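Local atomic coordinates of uncharacterized protein (Danio rerio, PDB entry 5HBA), a protein that probably serves as a subunit of complement C1q, whose globular head is expected to recognise immune targets and so start the classical complement pathway. Residues 22-27 / 124-129; 6-11 / 33-38; 52-57 / 104-109; 16-21 / 59-64. All coordinates share one frame; numbering follows the deposited sequence.

Contact 1. Residues 22-27 / 124-129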
loop_
_atom_site.group_PDB
_atom_site.type_symbol
_atom_site.label_atom_id
_atom_site.label_comp_id
_atom_site.label_asym_id
_atom_site.label_seq_id
_atom_site.Cartn_x
_atom_site.Cartn_y
_atom_site.Cartn_z
ATOM N N VAL A 22 -9.711 14.904 -3.930
ATOM C CA VAL A 22 -8.437 15.231 -4.566
ATOM C C VAL A 22 -8.591 15.073 -6.064
ATOM O O VAL A 22 -9.094 14.035 -6.533
ATOM C CB VAL A 22 -7.309 14.291 -4.104
ATOM C CG1 VAL A 22 -5.990 14.642 -4.831
ATOM C CG2 VAL A 22 -7.130 14.368 -2.593
ATOM N N THR A 23 -8.175 16.085 -6.821
ATOM C CA THR A 23 -8.179 15.981 -8.284
ATOM C C THR A 23 -6.753 15.714 -8.789
ATOM O O THR A 23 -5.774 15.956 -8.066
ATOM C CB THR A 23 -8.824 17.218 -8.963
ATOM O OG1 THR A 23 -8.067 18.390 -8.648
ATOM C CG2 THR A 23 -10.277 17.410 -8.473
ATOM N N PHE A 24 -6.633 15.187 -10.005
ATOM C CA PHE A 24 -5.344 14.698 -10.503
ATOM C C PHE A 24 -5.043 15.292 -11.882
ATOM O O PHE A 24 -5.965 15.588 -12.631
ATOM C CB PHE A 24 -5.369 13.164 -10.577
ATOM C CG PHE A 24 -5.682 12.486 -9.250
ATOM C CD1 PHE A 24 -6.992 12.286 -8.845
ATOM C CD2 PHE A 24 -4.656 12.047 -8.416
ATOM C CE1 PHE A 24 -7.286 11.666 -7.630
ATOM C CE2 PHE A 24 -4.933 11.435 -7.192
ATOM C CZ PHE A 24 -6.249 11.243 -6.793
ATOM N N ASN A 25 -3.768 15.475 -12.221
ATOM C CA ASN A 25 -3.417 16.054 -13.524
ATOM C C ASN A 25 -2.667 15.103 -14.467
ATOM O O ASN A 25 -2.202 15.516 -15.531
ATOM C CB ASN A 25 -2.649 17.380 -13.373
ATOM C CG ASN A 25 -1.324 17.212 -12.662
ATOM O OD1 ASN A 25 -1.193 16.400 -11.739
ATOM N ND2 ASN A 25 -0.332 17.993 -13.072
ATOM N N ASP A 26 -2.559 13.831 -14.087
ATOM C CA ASP A 26 -1.921 12.839 -14.952
ATOM C C ASP A 26 -2.563 11.470 -14.774
ATOM O O ASP A 26 -2.657 10.960 -13.656
ATOM C CB ASP A 26 -0.414 12.758 -14.666
ATOM C CG ASP A 26 0.355 12.054 -15.770
ATOM O OD1 ASP A 26 -0.277 11.358 -16.601
ATOM O OD2 ASP A 26 1.596 12.200 -15.810
ATOM N N LYS A 27 -3.018 10.882 -15.875
ATOM C CA LYS A 27 -3.610 9.546 -15.827
ATOM C C LYS A 27 -2.605 8.528 -16.363
ATOM O O LYS A 27 -2.263 8.531 -17.550
ATOM C CB LYS A 27 -4.930 9.513 -16.619
ATOM C CG LYS A 27 -5.720 8.214 -16.506
ATOM C CD LYS A 27 -6.951 8.219 -17.427
ATOM C CE LYS A 27 -8.062 9.090 -16.883
ATOM N NZ LYS A 27 -9.422 8.536 -17.206
ATOM N N ALA A 124 0.106 13.111 -4.926
ATOM C CA ALA A 124 -0.701 11.918 -4.670
ATOM C C ALA A 124 -0.733 10.942 -5.835
ATOM O O ALA A 124 -0.881 11.351 -6.983
ATOM C CB ALA A 124 -2.135 12.322 -4.259
ATOM N N VAL A 125 -0.579 9.655 -5.522
ATOM C CA VAL A 125 -0.796 8.573 -6.476
ATOM C C VAL A 125 -1.964 7.741 -5.945
ATOM O O VAL A 125 -1.935 7.284 -4.805
ATOM C CB VAL A 125 0.473 7.687 -6.640
ATOM C CG1 VAL A 125 0.204 6.538 -7.608
ATOM C CG2 VAL A 125 1.659 8.524 -7.159
ATOM N N PHE A 126 -3.010 7.587 -6.751
ATOM C CA PHE A 126 -4.213 6.873 -6.332
ATOM C C PHE A 126 -4.382 5.717 -7.304
ATOM O O PHE A 126 -4.436 5.928 -8.525
ATOM C CB PHE A 126 -5.419 7.818 -6.418
ATOM C CG PHE A 126 -6.693 7.278 -5.813
ATOM C CD1 PHE A 126 -6.677 6.233 -4.890
ATOM C CD2 PHE A 126 -7.924 7.827 -6.176
ATOM C CE1 PHE A 126 -7.861 5.753 -4.333
ATOM C CE2 PHE A 126 -9.114 7.348 -5.617
ATOM C CZ PHE A 126 -9.080 6.304 -4.699
ATOM N N ASN A 127 -4.446 4.500 -6.766
ATOM C CA ASN A 127 -4.510 3.287 -7.581
ATOM C C ASN A 127 -5.701 2.407 -7.224
ATOM O O ASN A 127 -6.162 2.396 -6.074
ATOM C CB ASN A 127 -3.230 2.468 -7.394
ATOM C CG ASN A 127 -1.985 3.263 -7.713
ATOM O OD1 ASN A 127 -1.903 3.920 -8.753
ATOM N ND2 ASN A 127 -1.002 3.210 -6.813
ATOM N N GLY A 128 -6.190 1.647 -8.200
ATOM C CA GLY A 128 -7.308 0.753 -7.942
ATOM C C GLY A 128 -7.560 -0.253 -9.049
ATOM O O GLY A 128 -7.214 -0.011 -10.203
ATOM N N PHE A 129 -8.173 -1.381 -8.703
ATOM C CA PHE A 129 -8.520 -2.390 -9.703
ATOM C C PHE A 129 -9.581 -3.364 -9.203
ATOM O O PHE A 129 -9.729 -3.589 -7.993
ATOM C CB PHE A 129 -7.273 -3.137 -10.214
ATOM C CG PHE A 129 -6.404 -3.694 -9.124
ATOM C CD1 PHE A 129 -6.679 -4.938 -8.565
ATOM C CD2 PHE A 129 -5.310 -2.978 -8.661
ATOM C CE1 PHE A 129 -5.876 -5.452 -7.563
ATOM C CE2 PHE A 129 -4.504 -3.490 -7.648
ATOM C CZ PHE A 129 -4.785 -4.726 -7.108
#
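Phe24 meets Ala124 and Phe126 in a buried apolar contact, where the loop leading into strand 26-30 dips over strand 120-133 in the core of the C1q domain. The tip of the Phe24 ring does most of the touching: CZ comes to 3.5 Å from Phe126 CB. The two aromatic side chains pass at a slant, with Phe24 CZ also lying 3.9 Å from Phe126 CD2. At its CE2 edge the Phe24 ring also meets the backbone, with Ala124 O near the ring plane and 4.1 Å from Phe24 CE2. Ala124 CB is 4.1 Å from Phe24 CE2 as well. Phe24 reaches inward because its CG lies anti to the carbonyl carbon (chi1 -57°). Val22, two residues earlier, lays CG1 over one face of the same ring, 3.9 Å above the plane. Beyond the pair, Phe126 meets Phe6 edge-to-face, and Val8 touches both Phe24 and Phe126. Just after Phe24, Asn25 and Asp26 both face Leu9 in a classic beta bulge, as the chain enters strand 26-30 and pairs with strand 5-10. An aromatic-rich filling laid against the inner face of a sheet fits the jelly-roll beta sandwich of the C1q/TNF family.

Contact 2. Residues 6-11 / 33-38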
loop_
_atom_site.group_PDB
_atom_site.type_symbol
_atom_site.label_atom_id
_atom_site.label_comp_id
_atom_site.label_asym_id
_atom_site.label_seq_id
_atom_site.Cartn_x
_atom_site.Cartn_y
_atom_site.Cartn_z
ATOM N N PHE A 6 -6.878 1.333 -12.574
ATOM C CA PHE A 6 -6.426 2.701 -12.798
ATOM C C PHE A 6 -5.261 3.109 -11.905
ATOM O O PHE A 6 -5.050 2.553 -10.816
ATOM C CB PHE A 6 -7.578 3.697 -12.611
ATOM C CG PHE A 6 -7.962 3.909 -11.173
ATOM C CD1 PHE A 6 -7.309 4.866 -10.398
ATOM C CD2 PHE A 6 -8.974 3.159 -10.597
ATOM C CE1 PHE A 6 -7.647 5.054 -9.062
ATOM C CE2 PHE A 6 -9.329 3.343 -9.259
ATOM C CZ PHE A 6 -8.659 4.293 -8.488
ATOM N N SER A 7 -4.530 4.111 -12.377
ATOM C CA SER A 7 -3.469 4.738 -11.616
ATOM C C SER A 7 -3.429 6.201 -12.032
ATOM O O SER A 7 -3.158 6.522 -13.208
ATOM C CB SER A 7 -2.131 4.058 -11.914
ATOM O OG SER A 7 -1.096 4.646 -11.155
ATOM N N VAL A 8 -3.722 7.087 -11.085
ATOM C CA VAL A 8 -3.766 8.525 -11.371
ATOM C C VAL A 8 -2.816 9.300 -10.465
ATOM O O VAL A 8 -2.631 8.949 -9.295
ATOM C CB VAL A 8 -5.211 9.088 -11.256
ATOM C CG1 VAL A 8 -6.074 8.542 -12.388
ATOM C CG2 VAL A 8 -5.823 8.719 -9.890
ATOM N N LEU A 9 -2.206 10.347 -11.021
ATOM C CA LEU A 9 -1.171 11.107 -10.323
ATOM C C LEU A 9 -1.541 12.579 -10.167
ATOM O O LEU A 9 -2.075 13.208 -11.088
ATOM C CB LEU A 9 0.158 10.980 -11.082
ATOM C CG LEU A 9 1.328 11.926 -10.778
ATOM C CD1 LEU A 9 1.920 11.703 -9.391
ATOM C CD2 LEU A 9 2.406 11.787 -11.845
ATOM N N ARG A 10 -1.262 13.126 -8.992
ATOM C CA ARG A 10 -1.412 14.558 -8.778
ATOM C C ARG A 10 -0.038 15.120 -8.488
ATOM O O ARG A 10 0.573 14.746 -7.485
ATOM C CB ARG A 10 -2.330 14.861 -7.588
ATOM C CG ARG A 10 -2.496 16.369 -7.359
ATOM C CD ARG A 10 -3.234 16.703 -6.067
ATOM N NE ARG A 10 -3.261 18.150 -5.875
ATOM C CZ ARG A 10 -4.260 18.941 -6.264
ATOM N NH1 ARG A 10 -5.336 18.417 -6.847
ATOM N NH2 ARG A 10 -4.189 20.253 -6.053
ATOM N N ASN A 11 0.448 15.990 -9.376
ATOM C CA ASN A 11 1.725 16.674 -9.196
ATOM C C ASN A 11 1.620 18.074 -9.786
ATOM O O ASN A 11 1.846 18.268 -10.977
ATOM C CB ASN A 11 2.869 15.911 -9.872
ATOM C CG ASN A 11 4.248 16.481 -9.517
ATOM O OD1 ASN A 11 4.434 17.080 -8.461
ATOM N ND2 ASN A 11 5.216 16.284 -10.402
ATOM N N ASP A 33 -11.809 3.172 -18.406
ATOM C CA ASP A 33 -12.190 4.592 -18.376
ATOM C C ASP A 33 -13.173 4.866 -17.233
ATOM O O ASP A 33 -14.252 5.437 -17.438
ATOM C CB ASP A 33 -12.768 5.037 -19.732
ATOM C CG ASP A 33 -12.906 6.552 -19.851
ATOM O OD1 ASP A 33 -12.140 7.291 -19.194
ATOM O OD2 ASP A 33 -13.785 7.008 -20.611
ATOM N N ASP A 34 -12.785 4.445 -16.030
ATOM C CA ASP A 34 -13.641 4.538 -14.860
ATOM C C ASP A 34 -13.330 5.749 -13.994
ATOM O O ASP A 34 -14.085 6.064 -13.068
ATOM C CB ASP A 34 -13.458 3.292 -13.993
ATOM C CG ASP A 34 -14.192 2.086 -14.533
ATOM O OD1 ASP A 34 -15.287 2.250 -15.104
ATOM O OD2 ASP A 34 -13.672 0.964 -14.370
ATOM N N PHE A 35 -12.205 6.402 -14.261
ATOM C CA PHE A 35 -11.768 7.511 -13.424
ATOM C C PHE A 35 -11.827 8.868 -14.129
ATOM O O PHE A 35 -11.324 9.024 -15.244
ATOM C CB PHE A 35 -10.341 7.278 -12.917
ATOM C CG PHE A 35 -10.059 7.965 -11.615
ATOM C CD1 PHE A 35 -9.758 9.322 -11.582
ATOM C CD2 PHE A 35 -10.125 7.261 -10.421
ATOM C CE1 PHE A 35 -9.519 9.961 -10.380
ATOM C CE2 PHE A 35 -9.890 7.891 -9.215
ATOM C CZ PHE A 35 -9.592 9.245 -9.192
ATOM N N GLN A 36 -12.414 9.857 -13.463
ATOM C CA GLN A 36 -12.414 11.216 -13.984
ATOM C C GLN A 36 -11.453 12.071 -13.168
ATOM O O GLN A 36 -11.734 12.417 -12.014
ATOM C CB GLN A 36 -13.831 11.812 -13.966
ATOM C CG GLN A 36 -14.752 11.240 -15.059
ATOM C CD GLN A 36 -16.149 11.859 -15.049
ATOM O OE1 GLN A 36 -16.317 13.043 -14.742
ATOM N NE2 GLN A 36 -17.159 11.055 -15.375
ATOM N N ILE A 37 -10.315 12.420 -13.761
ATOM C CA ILE A 37 -9.292 13.113 -12.991
ATOM C C ILE A 37 -9.706 14.540 -12.645
ATOM O O ILE A 37 -9.191 15.116 -11.691
ATOM C CB ILE A 37 -7.907 13.106 -13.685
ATOM C CG1 ILE A 37 -7.960 13.803 -15.039
ATOM C CG2 ILE A 37 -7.378 11.679 -13.813
ATOM C CD1 ILE A 37 -6.567 13.942 -15.692
ATOM N N LYS A 38 -10.642 15.110 -13.403
ATOM C CA LYS A 38 -11.123 16.461 -13.110
ATOM C C LYS A 38 -12.041 16.545 -11.890
ATOM O O LYS A 38 -12.172 17.610 -11.291
ATOM C CB LYS A 38 -11.842 17.070 -14.323
ATOM C CG LYS A 38 -10.940 17.411 -15.491
ATOM C CD LYS A 38 -11.710 18.266 -16.509
ATOM C CE LYS A 38 -11.074 18.224 -17.885
ATOM N NZ LYS A 38 -11.950 18.900 -18.893
#
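Phe6 and Phe35 meet ring against ring, with Val8 packed beside them. Phe35 CD2 sits over one face of Phe6, 3.6 Å above its plane and displaced toward the rim. The ring planes are 39° apart, an oblique meeting, with the centroids 4.8 Å from each other. Val8 covers a face of Phe35: its CG2 stands 4.0 Å from the ring centroid, 18° off the normal, a CH-pi contact. The other methyl, Val8 CG1, turns to Ile37 CG2 at 3.7 Å. Phe6 CG is held between its backbone N and carbonyl carbon (chi1 74°), a setting that brings the ring up to CD2 and CE2 of Phe35. An alanine in place of Phe6 would probably leave the CD2/CE2 side of the Phe35 ring without its aromatic neighbour and open a gap in the core. Further out, Phe42 packs against both Phe6 and Phe35. The backbone of Phe35 is gripped at both ends, its N by Asp30 OD2 and its O by Lys27 NZ. Segment 33-38 runs alongside strand 5-10, in the same direction, on the facing sheet, joining the two sheets of the jelly-roll sandwich characteristic of the C1q domain.

Contact 3. Residues 52-57 / 104-109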
loop_
_atom_site.group_PDB
_atom_site.type_symbol
_atom_site.label_atom_id
_atom_site.label_comp_id
_atom_site.label_asym_id
_atom_site.label_seq_id
_atom_site.Cartn_x
_atom_site.Cartn_y
_atom_site.Cartn_z
ATOM N N PHE A 52 -8.423 -0.590 -3.535
ATOM C CA PHE A 52 -8.010 0.805 -3.703
ATOM C C PHE A 52 -6.827 1.097 -2.778
ATOM O O PHE A 52 -6.774 0.593 -1.654
ATOM C CB PHE A 52 -9.159 1.755 -3.340
ATOM C CG PHE A 52 -10.326 1.693 -4.280
ATOM C CD1 PHE A 52 -10.368 2.503 -5.413
ATOM C CD2 PHE A 52 -11.399 0.848 -4.023
ATOM C CE1 PHE A 52 -11.462 2.454 -6.283
ATOM C CE2 PHE A 52 -12.487 0.796 -4.886
ATOM C CZ PHE A 52 -12.513 1.594 -6.020
ATOM N N VAL A 53 -5.892 1.918 -3.245
ATOM C CA VAL A 53 -4.746 2.310 -2.428
ATOM C C VAL A 53 -4.236 3.665 -2.903
ATOM O O VAL A 53 -4.269 3.968 -4.105
ATOM C CB VAL A 53 -3.619 1.235 -2.455
ATOM C CG1 VAL A 53 -2.927 1.189 -3.814
ATOM C CG2 VAL A 53 -2.584 1.487 -1.353
ATOM N N PHE A 54 -3.802 4.497 -1.962
ATOM C CA PHE A 54 -3.194 5.770 -2.324
ATOM C C PHE A 54 -1.853 5.970 -1.615
ATOM O O PHE A 54 -1.599 5.365 -0.565
ATOM C CB PHE A 54 -4.138 6.936 -2.009
ATOM C CG PHE A 54 -4.381 7.134 -0.544
ATOM C CD1 PHE A 54 -3.527 7.926 0.215
ATOM C CD2 PHE A 54 -5.455 6.523 0.079
ATOM C CE1 PHE A 54 -3.727 8.097 1.566
ATOM C CE2 PHE A 54 -5.669 6.691 1.452
ATOM C CZ PHE A 54 -4.806 7.486 2.187
ATOM N N HIS A 55 -1.015 6.834 -2.185
ATOM C CA HIS A 55 0.256 7.220 -1.561
ATOM C C HIS A 55 0.397 8.721 -1.757
ATOM O O HIS A 55 0.396 9.211 -2.900
ATOM C CB HIS A 55 1.458 6.517 -2.219
ATOM C CG HIS A 55 1.277 5.047 -2.413
ATOM N ND1 HIS A 55 1.433 4.121 -1.405
ATOM C CD2 HIS A 55 0.982 4.326 -3.535
ATOM C CE1 HIS A 55 1.222 2.916 -1.875
ATOM N NE2 HIS A 55 0.940 2.999 -3.157
ATOM N N ALA A 56 0.517 9.462 -0.663
ATOM C CA ALA A 56 0.434 10.919 -0.772
ATOM C C ALA A 56 1.315 11.656 0.226
ATOM O O ALA A 56 1.508 11.193 1.355
ATOM C CB ALA A 56 -1.029 11.372 -0.631
ATOM N N SER A 57 1.829 12.813 -0.195
ATOM C CA SER A 57 2.634 13.659 0.677
ATOM C C SER A 57 2.307 15.140 0.570
ATOM O O SER A 57 1.964 15.656 -0.501
ATOM C CB SER A 57 4.151 13.441 0.483
ATOM O OG SER A 57 4.520 13.373 -0.874
ATOM N N VAL A 104 -15.837 6.405 -5.500
ATOM C CA VAL A 104 -14.768 6.266 -4.504
ATOM C C VAL A 104 -13.738 7.361 -4.740
ATOM O O VAL A 104 -13.412 7.687 -5.894
ATOM C CB VAL A 104 -14.099 4.874 -4.553
ATOM C CG1 VAL A 104 -13.011 4.753 -3.478
ATOM C CG2 VAL A 104 -15.142 3.771 -4.355
ATOM N N TRP A 105 -13.243 7.953 -3.657
ATOM C CA TRP A 105 -12.278 9.031 -3.806
ATOM C C TRP A 105 -11.438 9.197 -2.550
ATOM O O TRP A 105 -11.688 8.542 -1.531
ATOM C CB TRP A 105 -12.992 10.340 -4.172
ATOM C CG TRP A 105 -13.826 10.973 -3.060
ATOM C CD1 TRP A 105 -13.446 12.014 -2.261
ATOM C CD2 TRP A 105 -15.175 10.644 -2.669
ATOM N NE1 TRP A 105 -14.461 12.341 -1.388
ATOM C CE2 TRP A 105 -15.539 11.514 -1.618
ATOM C CE3 TRP A 105 -16.114 9.695 -3.098
ATOM C CZ2 TRP A 105 -16.782 11.473 -0.987
ATOM C CZ3 TRP A 105 -17.357 9.646 -2.467
ATOM C CH2 TRP A 105 -17.680 10.535 -1.428
ATOM N N ILE A 106 -10.507 10.115 -2.611
ATOM C CA ILE A 106 -9.790 10.610 -1.484
ATOM C C ILE A 106 -9.952 12.083 -1.347
ATOM O O ILE A 106 -10.138 12.800 -2.252
ATOM C CB ILE A 106 -8.312 10.231 -1.502
ATOM C CG1 ILE A 106 -7.592 10.815 -2.726
ATOM C CG2 ILE A 106 -8.179 8.738 -1.458
ATOM C CD1 ILE A 106 -6.121 10.505 -2.834
ATOM N N GLU A 107 -9.794 12.489 -0.139
ATOM C CA GLU A 107 -10.169 13.758 0.465
ATOM C C GLU A 107 -9.222 14.102 1.620
ATOM O O GLU A 107 -8.968 13.270 2.510
ATOM C CB GLU A 107 -11.655 13.713 0.873
ATOM C CG GLU A 107 -12.239 14.959 1.450
ATOM C CD GLU A 107 -13.725 14.790 1.763
ATOM O OE1 GLU A 107 -14.264 13.675 1.553
ATOM O OE2 GLU A 107 -14.350 15.763 2.227
ATOM N N PRO A 108 -8.577 15.240 1.514
ATOM C CA PRO A 108 -7.763 15.708 2.636
ATOM C C PRO A 108 -8.634 16.369 3.696
ATOM O O PRO A 108 -9.716 16.881 3.373
ATOM C CB PRO A 108 -6.841 16.762 2.000
ATOM C CG PRO A 108 -7.104 16.705 0.502
ATOM C CD PRO A 108 -8.481 16.138 0.346
ATOM N N PHE A 109 -8.171 16.340 4.942
ATOM C CA PHE A 109 -8.780 17.114 6.023
ATOM C C PHE A 109 -7.707 17.615 6.994
ATOM O O PHE A 109 -6.562 17.159 6.950
ATOM C CB PHE A 109 -9.887 16.326 6.739
ATOM C CG PHE A 109 -9.411 15.110 7.502
ATOM C CD1 PHE A 109 -9.124 13.919 6.842
ATOM C CD2 PHE A 109 -9.326 15.137 8.897
ATOM C CE1 PHE A 109 -8.713 12.791 7.554
ATOM C CE2 PHE A 109 -8.929 14.006 9.622
ATOM C CZ PHE A 109 -8.618 12.835 8.952
#
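Val104 opens the contact by laying its two methyls on one face of the ring of Phe52, a residue on the facing sheet. Its CG1 sits over the centre of that face, 3.9 Å from the ring centroid and only 7° off the normal, a clear CH-pi contact. Its CG2 reaches the far end of the same ring, 3.8 Å from Phe52 CZ. With CG1 anti to the backbone N (chi1 -179°), both methyls of Val104 face the ring. The next residue, Trp105, points away from strand 48-59 and meets Tyr41 edge-to-face on its own side. Ile106 turns back inward, and its CG2 touches Phe54 CD2 at 3.8 Å, coming at the ring obliquely. The longer branch runs beside the stem of Phe54, with Ile106 CD1 4.2 Å from Phe54 CB. From Glu107 onward the strand leaves the contact, Pro108 packing instead on Val22. Beyond the pair, Phe42 meets Phe52 edge-to-face, and Leu96 and Leu98 also touch the Phe52 side chain. A serine in place of Phe52 would probably leave the Val104 methyls without the face they lie on and Phe42 with one aromatic partner fewer. The touching parts, 52-54 and 104-106, run within 14° of each other but belong to different sheets: side chains alternate inward and outward along each, and the inward ones pack against each other as they do in the core of a jelly-roll beta sandwich.

Contact 4. Residues 16-21 / 59-64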
loop_
_atom_site.group_PDB
_atom_site.type_symbol
_atom_site.label_atom_id
_atom_site.label_comp_id
_atom_site.label_asym_id
_atom_site.label_seq_id
_atom_site.Cartn_x
_atom_site.Cartn_y
_atom_site.Cartn_z
ATOM N N ALA A 16 -4.544 21.583 -2.746
ATOM C CA ALA A 16 -5.671 20.654 -2.748
ATOM C C ALA A 16 -6.612 21.015 -1.601
ATOM O O ALA A 16 -6.247 20.894 -0.434
ATOM C CB ALA A 16 -5.175 19.209 -2.603
ATOM N N GLN A 17 -7.820 21.448 -1.948
ATOM C CA GLN A 17 -8.826 21.891 -0.987
ATOM C C GLN A 17 -9.142 20.835 0.065
ATOM O O GLN A 17 -9.202 19.644 -0.250
ATOM C CB GLN A 17 -10.114 22.219 -1.729
ATOM C CG GLN A 17 -10.026 23.438 -2.625
ATOM C CD GLN A 17 -9.951 24.722 -1.828
ATOM O OE1 GLN A 17 -10.749 24.949 -0.911
ATOM N NE2 GLN A 17 -8.984 25.566 -2.163
ATOM N N TYR A 18 -9.353 21.274 1.303
ATOM C CA TYR A 18 -9.821 20.378 2.353
ATOM C C TYR A 18 -11.276 19.979 2.103
ATOM O O TYR A 18 -12.082 20.779 1.595
ATOM C CB TYR A 18 -9.705 21.038 3.725
ATOM C CG TYR A 18 -8.283 21.174 4.239
ATOM C CD1 TYR A 18 -7.465 20.053 4.391
ATOM C CD2 TYR A 18 -7.771 22.414 4.610
ATOM C CE1 TYR A 18 -6.161 20.169 4.885
ATOM C CE2 TYR A 18 -6.467 22.539 5.108
ATOM C CZ TYR A 18 -5.676 21.411 5.236
ATOM O OH TYR A 18 -4.397 21.531 5.715
ATOM N N LYS A 19 -11.584 18.730 2.431
ATOM C CA LYS A 19 -12.945 18.194 2.393
ATOM C C LYS A 19 -13.596 18.245 1.010
ATOM O O LYS A 19 -14.812 18.372 0.889
ATOM C CB LYS A 19 -13.827 18.864 3.462
ATOM C CG LYS A 19 -13.207 18.848 4.857
ATOM C CD LYS A 19 -14.100 19.558 5.886
ATOM C CE LYS A 19 -15.396 18.790 6.156
ATOM N NZ LYS A 19 -15.150 17.475 6.820
ATOM N N GLN A 20 -12.770 18.149 -0.028
ATOM C CA GLN A 20 -13.228 17.965 -1.400
ATOM C C GLN A 20 -12.383 16.853 -1.990
ATOM O O GLN A 20 -11.244 16.640 -1.544
ATOM C CB GLN A 20 -13.015 19.246 -2.223
ATOM C CG GLN A 20 -13.844 20.428 -1.739
ATOM C CD GLN A 20 -13.778 21.624 -2.681
ATOM O OE1 GLN A 20 -12.882 21.728 -3.518
ATOM N NE2 GLN A 20 -14.742 22.531 -2.548
ATOM N N PRO A 21 -12.912 16.149 -3.000
ATOM C CA PRO A 21 -12.105 15.088 -3.612
ATOM C C PRO A 21 -10.798 15.615 -4.197
ATOM O O PRO A 21 -10.778 16.653 -4.872
ATOM C CB PRO A 21 -13.009 14.552 -4.725
ATOM C CG PRO A 21 -14.395 14.804 -4.221
ATOM C CD PRO A 21 -14.329 16.084 -3.412
ATOM N N GLU A 59 3.642 18.991 2.848
ATOM C CA GLU A 59 4.520 19.527 3.884
ATOM C C GLU A 59 3.743 19.608 5.203
ATOM O O GLU A 59 2.622 20.123 5.238
ATOM C CB GLU A 59 5.041 20.912 3.473
ATOM C CG GLU A 59 5.983 21.578 4.477
ATOM C CD GLU A 59 7.434 21.154 4.305
ATOM O OE1 GLU A 59 7.685 20.133 3.622
ATOM O OE2 GLU A 59 8.325 21.844 4.853
ATOM N N GLY A 60 4.319 19.074 6.279
ATOM C CA GLY A 60 3.661 19.102 7.573
ATOM C C GLY A 60 2.601 18.022 7.705
ATOM O O GLY A 60 2.606 17.045 6.952
ATOM N N ARG A 61 1.689 18.205 8.659
ATOM C CA ARG A 61 0.638 17.227 8.940
ATOM C C ARG A 61 -0.204 16.908 7.696
ATOM O O ARG A 61 -0.659 17.816 6.992
ATOM C CB ARG A 61 -0.271 17.734 10.067
ATOM C CG ARG A 61 -1.350 16.737 10.495
ATOM C CD ARG A 61 -2.707 17.410 10.665
ATOM N NE ARG A 61 -3.150 18.019 9.418
ATOM C CZ ARG A 61 -3.552 19.283 9.296
ATOM N NH1 ARG A 61 -3.917 19.747 8.104
ATOM N NH2 ARG A 61 -3.589 20.080 10.361
ATOM N N LEU A 62 -0.393 15.618 7.427
ATOM C CA LEU A 62 -1.215 15.174 6.302
ATOM C C LEU A 62 -2.234 14.144 6.756
ATOM O O LEU A 62 -1.873 13.073 7.261
ATOM C CB LEU A 62 -0.367 14.597 5.158
ATOM C CG LEU A 62 -1.170 14.035 3.969
ATOM C CD1 LEU A 62 -2.147 15.061 3.387
ATOM C CD2 LEU A 62 -0.240 13.528 2.879
ATOM N N CYS A 63 -3.507 14.489 6.582
ATOM C CA CYS A 63 -4.610 13.586 6.865
ATOM C C CYS A 63 -5.444 13.402 5.593
ATOM O O CYS A 63 -5.824 14.383 4.940
ATOM C CB CYS A 63 -5.484 14.159 7.975
ATOM S SG CYS A 63 -4.866 13.847 9.644
ATOM N N LEU A 64 -5.711 12.147 5.243
ATOM C CA LEU A 64 -6.552 11.829 4.100
ATOM C C LEU A 64 -7.599 10.793 4.468
ATOM O O LEU A 64 -7.343 9.869 5.263
ATOM C CB LEU A 64 -5.702 11.332 2.926
ATOM C CG LEU A 64 -4.905 12.398 2.168
ATOM C CD1 LEU A 64 -3.701 11.774 1.534
ATOM C CD2 LEU A 64 -5.762 13.049 1.070
#
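A type II beta turn from Gln17 to Gln20 carries Tyr18, which reaches across the surface of the domain to Arg61. Tyr18 OH lies 3.0 Å from Arg61 NH1, near the plane of the guanidinium and at its edge. Arg61 NH1 also lies 3.8 Å from Tyr18 CZ. Ring and guanidinium planes are turned 58° against each other, so the group meets the hydroxyl end of the tyrosine and does not lie flat on the ring. Arg61 gets there by bending: CG stays anti to the backbone N (chi1 -176°), but the chain folds at chi2 and chi3. Its other terminal nitrogen, NH2, makes a salt bridge with Asp112, which helps fix the rotation of the guanidinium. Gly60 and Arg61 form the short link that takes the chain from strand 48-59 in one sheet of the C1q jelly roll to strand 62-68 in the other. Gly60 has a positive phi, 80°, readily adopted by glycine. Lys120 NZ holds this link, giving hydrogen bonds to the carbonyl oxygens of Glu59 and Arg61, and the side chain of Tyr18 also touches Lys120. Just past the link, Cys63 forms a disulfide with Cys79, tying strand 62-68 to its neighbour 75-80. On the other side of the contact, Lys19 pairs through its backbone with Pro108 of strand 103-109.

Overall arrangement
Contacts 1, 2 and 3 share one aromatic core, while contact 4 lies at its surface margin. The centres of contacts 1 and 2 are about 4 Å apart, joined where Asn127 OD1 meets Ser7 OG at 2.6 Å. Contact 3 lies about 8 Å from contact 1 between centres, and Val22 N hydrogen-bonds to Ile106 O at 2.7 Å. Phe6 CE2 reaches Phe52 CE1 at 3.8 Å, linking contacts 2 and 3. Contact 4 sits about 9 Å from contact 3 but about 17 Å from contact 2, centre to centre. Contacts 1 to 3 also touch a second subunit of the trimer, and contact 3 the third as well; contact 4 touches neither neighbour.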